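Ketosynthase (Streptomyces sp. MSC090213JE08, PDB 6KXD) probably extends acyl chains by condensing acyl-ACP with malonyl-ACP and releasing carbon dioxide, as the ketosynthase of a highly reducing type II polyketide synthase. Local coordinates at residues P272-I277 and I316-G321; H301-G304 and N308-T311; Q389-A394 and N399-L404. All coordinates share one frame; numbering follows the deposited sequence.

Contact 1 of 3, residues P272-I277 and I316-G321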
loop_
_atom_site.group_PDB
_atom_site.type_symbol
_atom_site.label_atom_id
_atom_site.label_comp_id
_atom_site.label_asym_id
_atom_site.label_seq_id
_atom_site.Cartn_x
_atom_site.Cartn_y
_atom_site.Cartn_z
ATOM N N PRO A 272 11.695 -13.630 7.614
ATOM C CA PRO A 272 11.163 -14.270 6.422
ATOM C C PRO A 272 10.761 -15.692 6.812
ATOM O O PRO A 272 11.195 -16.184 7.862
ATOM C CB PRO A 272 12.345 -14.277 5.448
ATOM C CG PRO A 272 13.525 -14.384 6.367
ATOM C CD PRO A 272 13.168 -13.581 7.604
ATOM N N ASN A 273 9.958 -16.297 5.967
ATOM C CA ASN A 273 9.406 -17.598 6.233
ATOM C C ASN A 273 9.583 -18.447 4.992
ATOM O O ASN A 273 9.153 -18.100 3.906
ATOM C CB ASN A 273 7.935 -17.492 6.599
ATOM C CG ASN A 273 7.364 -18.817 7.057
ATOM O OD1 ASN A 273 6.929 -19.623 6.231
ATOM N ND2 ASN A 273 7.355 -19.013 8.358
ATOM N N ARG A 274 10.240 -19.598 5.151
ATOM C CA ARG A 274 10.543 -20.419 4.024
ATOM C C ARG A 274 9.262 -20.876 3.286
ATOM O O ARG A 274 9.160 -20.849 2.063
ATOM C CB ARG A 274 11.357 -21.600 4.579
ATOM C CG ARG A 274 11.626 -22.726 3.601
ATOM C CD ARG A 274 12.339 -23.787 4.417
ATOM N NE ARG A 274 12.436 -25.026 3.689
ATOM C CZ ARG A 274 13.166 -26.063 4.082
ATOM N NH1 ARG A 274 13.801 -26.028 5.245
ATOM N NH2 ARG A 274 13.270 -27.118 3.298
ATOM N N ASP A 275 8.308 -21.425 4.059
ATOM C CA ASP A 275 7.037 -21.975 3.511
ATOM C C ASP A 275 6.261 -20.858 2.799
ATOM O O ASP A 275 5.705 -21.058 1.699
ATOM C CB ASP A 275 6.202 -22.627 4.628
ATOM C CG ASP A 275 6.775 -23.949 5.136
ATOM O OD1 ASP A 275 7.863 -24.376 4.635
ATOM O OD2 ASP A 275 6.124 -24.564 6.012
ATOM N N GLY A 276 6.253 -19.680 3.435
ATOM C CA GLY A 276 5.572 -18.516 2.899
ATOM C C GLY A 276 6.153 -18.080 1.562
ATOM O O GLY A 276 5.444 -17.880 0.564
ATOM N N ILE A 277 7.478 -17.966 1.491
ATOM C CA ILE A 277 8.116 -17.629 0.205
ATOM C C ILE A 277 7.804 -18.720 -0.832
ATOM O O ILE A 277 7.480 -18.437 -1.974
ATOM C CB ILE A 277 9.624 -17.412 0.365
ATOM C CG1 ILE A 277 9.929 -16.311 1.383
ATOM C CG2 ILE A 277 10.262 -17.122 -0.994
ATOM C CD1 ILE A 277 11.379 -16.132 1.662
ATOM N N ILE A 316 13.436 -21.484 -2.435
ATOM C CA ILE A 316 13.703 -21.679 -3.839
ATOM C C ILE A 316 13.991 -23.179 -4.081
ATOM O O ILE A 316 13.425 -23.785 -4.985
ATOM C CB ILE A 316 14.843 -20.755 -4.325
ATOM C CG1 ILE A 316 14.352 -19.304 -4.414
ATOM C CG2 ILE A 316 15.381 -21.223 -5.675
ATOM C CD1 ILE A 316 15.453 -18.268 -4.530
ATOM N N VAL A 317 14.840 -23.752 -3.239
ATOM C CA VAL A 317 15.224 -25.158 -3.372
ATOM C C VAL A 317 14.003 -26.048 -3.087
ATOM O O VAL A 317 13.810 -27.068 -3.754
ATOM C CB VAL A 317 16.432 -25.487 -2.473
ATOM C CG1 VAL A 317 16.701 -26.989 -2.425
ATOM C CG2 VAL A 317 17.681 -24.736 -2.898
ATOM N N ASP A 318 13.142 -25.658 -2.131
ATOM C CA ASP A 318 11.896 -26.384 -1.916
ATOM C C ASP A 318 11.084 -26.467 -3.201
ATOM O O ASP A 318 10.537 -27.518 -3.507
ATOM C CB ASP A 318 10.972 -25.747 -0.883
ATOM C CG ASP A 318 11.367 -26.012 0.547
ATOM O OD1 ASP A 318 12.265 -26.854 0.763
ATOM O OD2 ASP A 318 10.769 -25.361 1.432
ATOM N N VAL A 319 10.961 -25.347 -3.925
ATOM C CA VAL A 319 10.072 -25.289 -5.011
ATOM C C VAL A 319 10.684 -25.955 -6.250
ATOM O O VAL A 319 9.980 -26.543 -7.051
ATOM C CB VAL A 319 9.677 -23.832 -5.323
ATOM C CG1 VAL A 319 9.023 -23.728 -6.683
ATOM C CG2 VAL A 319 8.790 -23.270 -4.218
ATOM N N TYR A 320 11.978 -25.764 -6.451
ATOM C CA TYR A 320 12.601 -26.103 -7.715
ATOM C C TYR A 320 13.312 -27.450 -7.635
ATOM O O TYR A 320 13.780 -27.918 -8.646
ATOM C CB TYR A 320 13.592 -25.020 -8.142
ATOM C CG TYR A 320 12.907 -23.811 -8.721
ATOM C CD1 TYR A 320 12.642 -23.737 -10.079
ATOM C CD2 TYR A 320 12.471 -22.769 -7.915
ATOM C CE1 TYR A 320 11.985 -22.651 -10.627
ATOM C CE2 TYR A 320 11.825 -21.671 -8.451
ATOM C CZ TYR A 320 11.576 -21.613 -9.808
ATOM O OH TYR A 320 10.943 -20.550 -10.377
ATOM N N GLY A 321 13.382 -28.022 -6.433
ATOM C CA GLY A 321 14.332 -29.089 -6.150
ATOM C C GLY A 321 15.755 -28.558 -6.104
ATOM O O GLY A 321 16.006 -27.335 -6.121
#
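R274 NH2 donates to D318 OD1 at 2.7 Å, almost straight. OD1 offers its syn lone pair, the one on the side of the other oxygen. A second bond runs beside it, from R274 NE to D318 OD2 at 2.8 Å. Its N-H...O angle is 171°. NE meets OD2 on the syn side but clearly out of the carboxylate plane, while both oxygens stay near the guanidinium plane. Together they form a side-on bidentate salt bridge, with each carboxylate oxygen taking one nitrogen. The guanidinium and carboxylate planes are 30° apart, so the two flat groups meet nearly coplanar at their edges. R274 gets there by a long straight path: CG stands opposite the backbone nitrogen (chi1 171°), and the chain stays extended as far as NE. On the way it passes T311 and A314 of helix 306-320.

The bridge joins the first turn of helix 274-288 to the last turn of helix 306-320. N273 is the N-cap of the former, and its OD1 accepts from G276 N at 2.9 Å. G321 ends the other helix with positive phi. Elsewhere between the two helices, V319 packs on A278 and I281, and I277 on A315.

D275 OD1 lies 4.4 Å from D318 OD2. R274 probably eases the repulsion between these two acids. An arginine at a helix start and an aspartate at a helix end are each poorly placed for the helix dipole, so their pairing likely offsets both costs. The bridge is at the surface, where water should weaken it, and it pins two helix ends rather than a core.

Contact 2 of 3, residues H301-G304 and N308-T311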
loop_
_atom_site.group_PDB
_atom_site.type_symbol
_atom_site.label_atom_id
_atom_site.label_comp_id
_atom_site.label_asym_id
_atom_site.label_seq_id
_atom_site.Cartn_x
_atom_site.Cartn_y
_atom_site.Cartn_z
ATOM N N HIS A 301 14.817 -11.772 -3.757
ATOM C CA HIS A 301 14.648 -10.717 -2.776
ATOM C C HIS A 301 16.026 -10.355 -2.228
ATOM O O HIS A 301 16.391 -9.174 -2.088
ATOM C CB HIS A 301 13.696 -11.145 -1.661
ATOM C CG HIS A 301 13.535 -10.099 -0.605
ATOM N ND1 HIS A 301 13.096 -8.815 -0.883
ATOM C CD2 HIS A 301 13.710 -10.160 0.724
ATOM C CE1 HIS A 301 13.076 -8.141 0.250
ATOM N NE2 HIS A 301 13.422 -8.946 1.234
ATOM N N GLY A 302 16.804 -11.399 -1.932
ATOM C CA GLY A 302 18.286 -11.303 -1.737
ATOM C C GLY A 302 18.772 -9.976 -1.208
ATOM O O GLY A 302 19.415 -9.214 -1.934
ATOM N N THR A 303 18.488 -9.720 0.067
ATOM C CA THR A 303 18.833 -8.497 0.733
ATOM C C THR A 303 20.294 -8.492 1.239
ATOM O O THR A 303 20.855 -7.429 1.481
ATOM C CB THR A 303 17.913 -8.290 1.928
ATOM O OG1 THR A 303 18.086 -9.448 2.744
ATOM C CG2 THR A 303 16.470 -8.102 1.500
ATOM N N GLY A 304 20.860 -9.674 1.500
ATOM C CA GLY A 304 22.228 -9.761 2.020
ATOM C C GLY A 304 22.307 -9.948 3.516
ATOM O O GLY A 304 23.401 -9.940 4.074
ATOM N N ASN A 308 17.669 -13.657 5.648
ATOM C CA ASN A 308 16.888 -13.609 4.455
ATOM C C ASN A 308 17.431 -14.626 3.463
ATOM O O ASN A 308 16.675 -15.377 2.878
ATOM C CB ASN A 308 16.852 -12.274 3.703
ATOM C CG ASN A 308 16.145 -12.442 2.371
ATOM O OD1 ASN A 308 14.924 -12.619 2.344
ATOM N ND2 ASN A 308 16.887 -12.488 1.268
ATOM N N ASP A 309 18.756 -14.596 3.253
ATOM C CA ASP A 309 19.335 -15.244 2.113
ATOM C C ASP A 309 19.231 -16.762 2.344
ATOM O O ASP A 309 18.895 -17.492 1.434
ATOM C CB ASP A 309 20.733 -14.663 1.827
ATOM C CG ASP A 309 20.766 -13.183 1.434
ATOM O OD1 ASP A 309 19.701 -12.586 1.184
ATOM O OD2 ASP A 309 21.861 -12.627 1.365
ATOM N N LYS A 310 19.407 -17.218 3.581
ATOM C CA LYS A 310 19.364 -18.674 3.826
ATOM C C LYS A 310 17.910 -19.145 3.715
ATOM O O LYS A 310 17.613 -20.156 3.077
ATOM C CB LYS A 310 20.066 -19.070 5.126
ATOM C CG LYS A 310 19.507 -18.478 6.408
ATOM C CD LYS A 310 19.893 -19.239 7.679
ATOM C CE LYS A 310 18.973 -18.909 8.844
ATOM N NZ LYS A 310 19.575 -19.266 10.151
ATOM N N THR A 311 16.971 -18.334 4.210
ATOM C CA THR A 311 15.517 -18.701 4.079
ATOM C C THR A 311 15.046 -18.691 2.619
ATOM O O THR A 311 14.358 -19.590 2.106
ATOM C CB THR A 311 14.670 -17.782 4.959
ATOM O OG1 THR A 311 15.230 -17.836 6.255
ATOM C CG2 THR A 311 13.226 -18.216 5.006
#
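H301-G304 are the first four residues of the HGTGT motif of beta-ketoacyl synthases, and the first turns of the helix behind them supply N308 and D309. H301 is probably one of the two active-site histidines, as in relatives, and touches C170, probably the nucleophilic cysteine by its place in the family.

D309 OD1 holds the loop to the helix. It accepts from G304 N at 3.2 Å on its syn side, and from N308 ND2 at 2.8 Å through its anti lone pair. The N308 bond lies close to the amide plane, so it helps, together with E312, to fix how that amide is turned. D309 OD2 accepts from F222 N. At the backbone angles of G304 a CB would jam against T303 O, which by itself calls for glycine. With an alanine in place of D309, the amides of G304 and F222 would probably lose their acceptor, and the N308 amide would be less firmly fixed.

With chi1 at 172°, N308 swings its amide away from its own N. OD1 then meets the edge of the H301 ring, near the ring plane, 3.2 Å from CD2, while ND2 turns to D309. Amide and ring are 80° apart. T303 CG2 lies over one face of that ring, offset to its rim, and T303 OG1 rests against N308 CB at 3.2 Å.

Further along the helix, E312 accepts from H301 N, G302 N and N308 ND2. The loop thus leaves strand 297-299 and folds back over the start of helix 306-320, both ends tied to it by carboxylates.

Contact 3 of 3, residues Q389-A394 and N399-L404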
loop_
_atom_site.group_PDB
_atom_site.type_symbol
_atom_site.label_atom_id
_atom_site.label_comp_id
_atom_site.label_asym_id
_atom_site.label_seq_id
_atom_site.Cartn_x
_atom_site.Cartn_y
_atom_site.Cartn_z
ATOM N N GLN A 389 11.559 -14.936 -12.855
ATOM C CA GLN A 389 10.852 -14.785 -11.589
ATOM C C GLN A 389 11.520 -13.659 -10.789
ATOM O O GLN A 389 12.723 -13.591 -10.631
ATOM C CB GLN A 389 10.821 -16.124 -10.861
ATOM C CG GLN A 389 10.346 -16.037 -9.424
ATOM C CD GLN A 389 10.418 -17.402 -8.782
ATOM O OE1 GLN A 389 10.121 -18.411 -9.410
ATOM N NE2 GLN A 389 10.813 -17.444 -7.529
ATOM N N ASN A 390 10.696 -12.732 -10.311
ATOM C CA ASN A 390 11.167 -11.697 -9.450
ATOM C C ASN A 390 10.505 -11.848 -8.087
ATOM O O ASN A 390 9.301 -11.656 -7.973
ATOM C CB ASN A 390 10.812 -10.331 -10.035
ATOM C CG ASN A 390 11.354 -9.157 -9.254
ATOM O OD1 ASN A 390 12.555 -9.111 -8.948
ATOM N ND2 ASN A 390 10.486 -8.184 -8.980
ATOM N N ASN A 391 11.329 -12.128 -7.077
ATOM C CA ASN A 391 10.923 -12.384 -5.760
ATOM C C ASN A 391 10.938 -11.101 -4.943
ATOM O O ASN A 391 11.749 -10.190 -5.129
ATOM C CB ASN A 391 11.835 -13.346 -5.006
ATOM C CG ASN A 391 11.735 -14.781 -5.470
ATOM O OD1 ASN A 391 10.982 -15.116 -6.379
ATOM N ND2 ASN A 391 12.503 -15.641 -4.826
ATOM N N SER A 392 10.069 -11.100 -3.932
ATOM C CA SER A 392 10.090 -10.055 -2.991
ATOM C C SER A 392 9.368 -10.555 -1.754
ATOM O O SER A 392 8.408 -11.315 -1.861
ATOM C CB SER A 392 9.483 -8.795 -3.545
ATOM O OG SER A 392 8.065 -8.903 -3.555
ATOM N N SER A 393 9.939 -10.195 -0.607
ATOM C CA SER A 393 9.436 -10.519 0.682
ATOM C C SER A 393 9.542 -9.236 1.480
ATOM O O SER A 393 10.341 -8.367 1.134
ATOM C CB SER A 393 10.196 -11.640 1.342
ATOM O OG SER A 393 10.025 -12.829 0.601
ATOM N N ALA A 394 8.655 -9.081 2.447
ATOM C CA ALA A 394 8.633 -7.891 3.223
ATOM C C ALA A 394 8.326 -8.272 4.654
ATOM O O ALA A 394 7.924 -9.396 4.923
ATOM C CB ALA A 394 7.626 -6.913 2.651
ATOM N N ASN A 399 4.709 -11.665 0.983
ATOM C CA ASN A 399 5.495 -12.105 -0.130
ATOM C C ASN A 399 4.729 -11.865 -1.421
ATOM O O ASN A 399 3.513 -12.123 -1.504
ATOM C CB ASN A 399 5.845 -13.590 -0.048
ATOM C CG ASN A 399 6.463 -13.973 1.268
ATOM O OD1 ASN A 399 7.586 -13.572 1.588
ATOM N ND2 ASN A 399 5.718 -14.752 2.055
ATOM N N ALA A 400 5.457 -11.410 -2.438
ATOM C CA ALA A 400 4.959 -11.246 -3.762
ATOM C C ALA A 400 6.048 -11.676 -4.756
ATOM O O ALA A 400 7.161 -11.200 -4.704
ATOM C CB ALA A 400 4.574 -9.815 -4.024
ATOM N N VAL A 401 5.644 -12.523 -5.685
ATOM C CA VAL A 401 6.515 -13.077 -6.707
ATOM C C VAL A 401 5.877 -12.793 -8.056
ATOM O O VAL A 401 4.677 -13.041 -8.251
ATOM C CB VAL A 401 6.714 -14.582 -6.465
ATOM C CG1 VAL A 401 7.596 -15.166 -7.552
ATOM C CG2 VAL A 401 7.265 -14.830 -5.076
ATOM N N LEU A 402 6.662 -12.200 -8.958
ATOM C CA LEU A 402 6.227 -11.790 -10.250
ATOM C C LEU A 402 6.982 -12.590 -11.314
ATOM O O LEU A 402 8.186 -12.785 -11.165
ATOM C CB LEU A 402 6.531 -10.302 -10.377
ATOM C CG LEU A 402 6.334 -9.661 -11.744
ATOM C CD1 LEU A 402 4.858 -9.512 -12.048
ATOM C CD2 LEU A 402 7.047 -8.314 -11.803
ATOM N N ILE A 403 6.236 -13.025 -12.327
ATOM C CA ILE A 403 6.766 -13.783 -13.458
ATOM C C ILE A 403 6.517 -12.964 -14.715
ATOM O O ILE A 403 5.354 -12.673 -15.065
ATOM C CB ILE A 403 6.147 -15.183 -13.597
ATOM C CG1 ILE A 403 6.097 -15.996 -12.299
ATOM C CG2 ILE A 403 6.862 -15.943 -14.705
ATOM C CD1 ILE A 403 7.418 -16.324 -11.667
ATOM N N LEU A 404 7.634 -12.620 -15.376
ATOM C CA LEU A 404 7.679 -11.977 -16.659
ATOM C C LEU A 404 8.197 -12.968 -17.712
ATOM O O LEU A 404 8.907 -13.913 -17.378
ATOM C CB LEU A 404 8.615 -10.774 -16.544
ATOM C CG LEU A 404 8.208 -9.705 -15.527
ATOM C CD1 LEU A 404 9.220 -8.584 -15.495
ATOM C CD2 LEU A 404 6.835 -9.158 -15.848
#
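Chi1 of Q389 (169°) turns CG away from the backbone N and lays it against V401 CG1 at 3.4 Å. The extended remainder carries the amide to N391 and Y320. S392 has chi1 at 77°, with OG between its own N and carbonyl carbon. From there OG donates to A400 O at 2.7 Å, on a lone pair in the carbonyl plane.

The two strands form an antiparallel hairpin. N390 and L402 are a hydrogen-bonded pair: N390 N reaches L402 O at 2.7 Å, nearly head-on to the carbonyl, and L402 N returns to N390 O at 2.9 Å. Q389 with I403 and S393 with N399 are non-hydrogen-bonded pairs.

One face carries Q389, N391, S393, N399, V401 and I403. Helix 274-288 packs on Q389, S393, N399 and V401, while N391 meets helix 306-320, its ND2 donating to E312. I403 CD1 touches Q389 CB at 3.5 Å. Q389 NE2 donates to N391 OD1 at 2.6 Å, in the carbonyl plane of N391, on a lone pair, and near the amide plane of Q389. Q389 OE1 is bonded to Y320 OH. S393 OG donates to N399 OD1 at 2.7 Å, and N399 ND2 goes to D265 and S263. The other face carries N390, S392, A400 and L402, and packs on helix 341-355. There N390 ND2 donates to N174 OD1 and S342 O, and its OD1 accepts from S299 OG.

These side chains are buried, yet many are amides and hydroxyls. Specific partners meet their polar ends, so directional bonds probably hold the hairpin alongside the aliphatic contacts of V401 and I403.

How the contacts relate
All three contacts lie in one half of the thiolase-type fold. Contacts 1 and 2 have centres about 12 Å apart, contacts 1 and 3 also about 12 Å, and contacts 2 and 3 about 13 Å. Along the chain, contact 2 is nested inside the loop that contact 1 closes, and contact 3 follows both. Contacts 1 and 2 share helix 306-320, where T311 packs against N273 and R274. Contact 3 lies in the sheet. I277 packs on S393 and N399, Y320 OH probably bonds Q389 OE1, and H301 lies beside S392 and S393. Contacts 2 and 3 thus meet at H301, which is probably catalytic, while contact 1 ties two helices at the surface farther out.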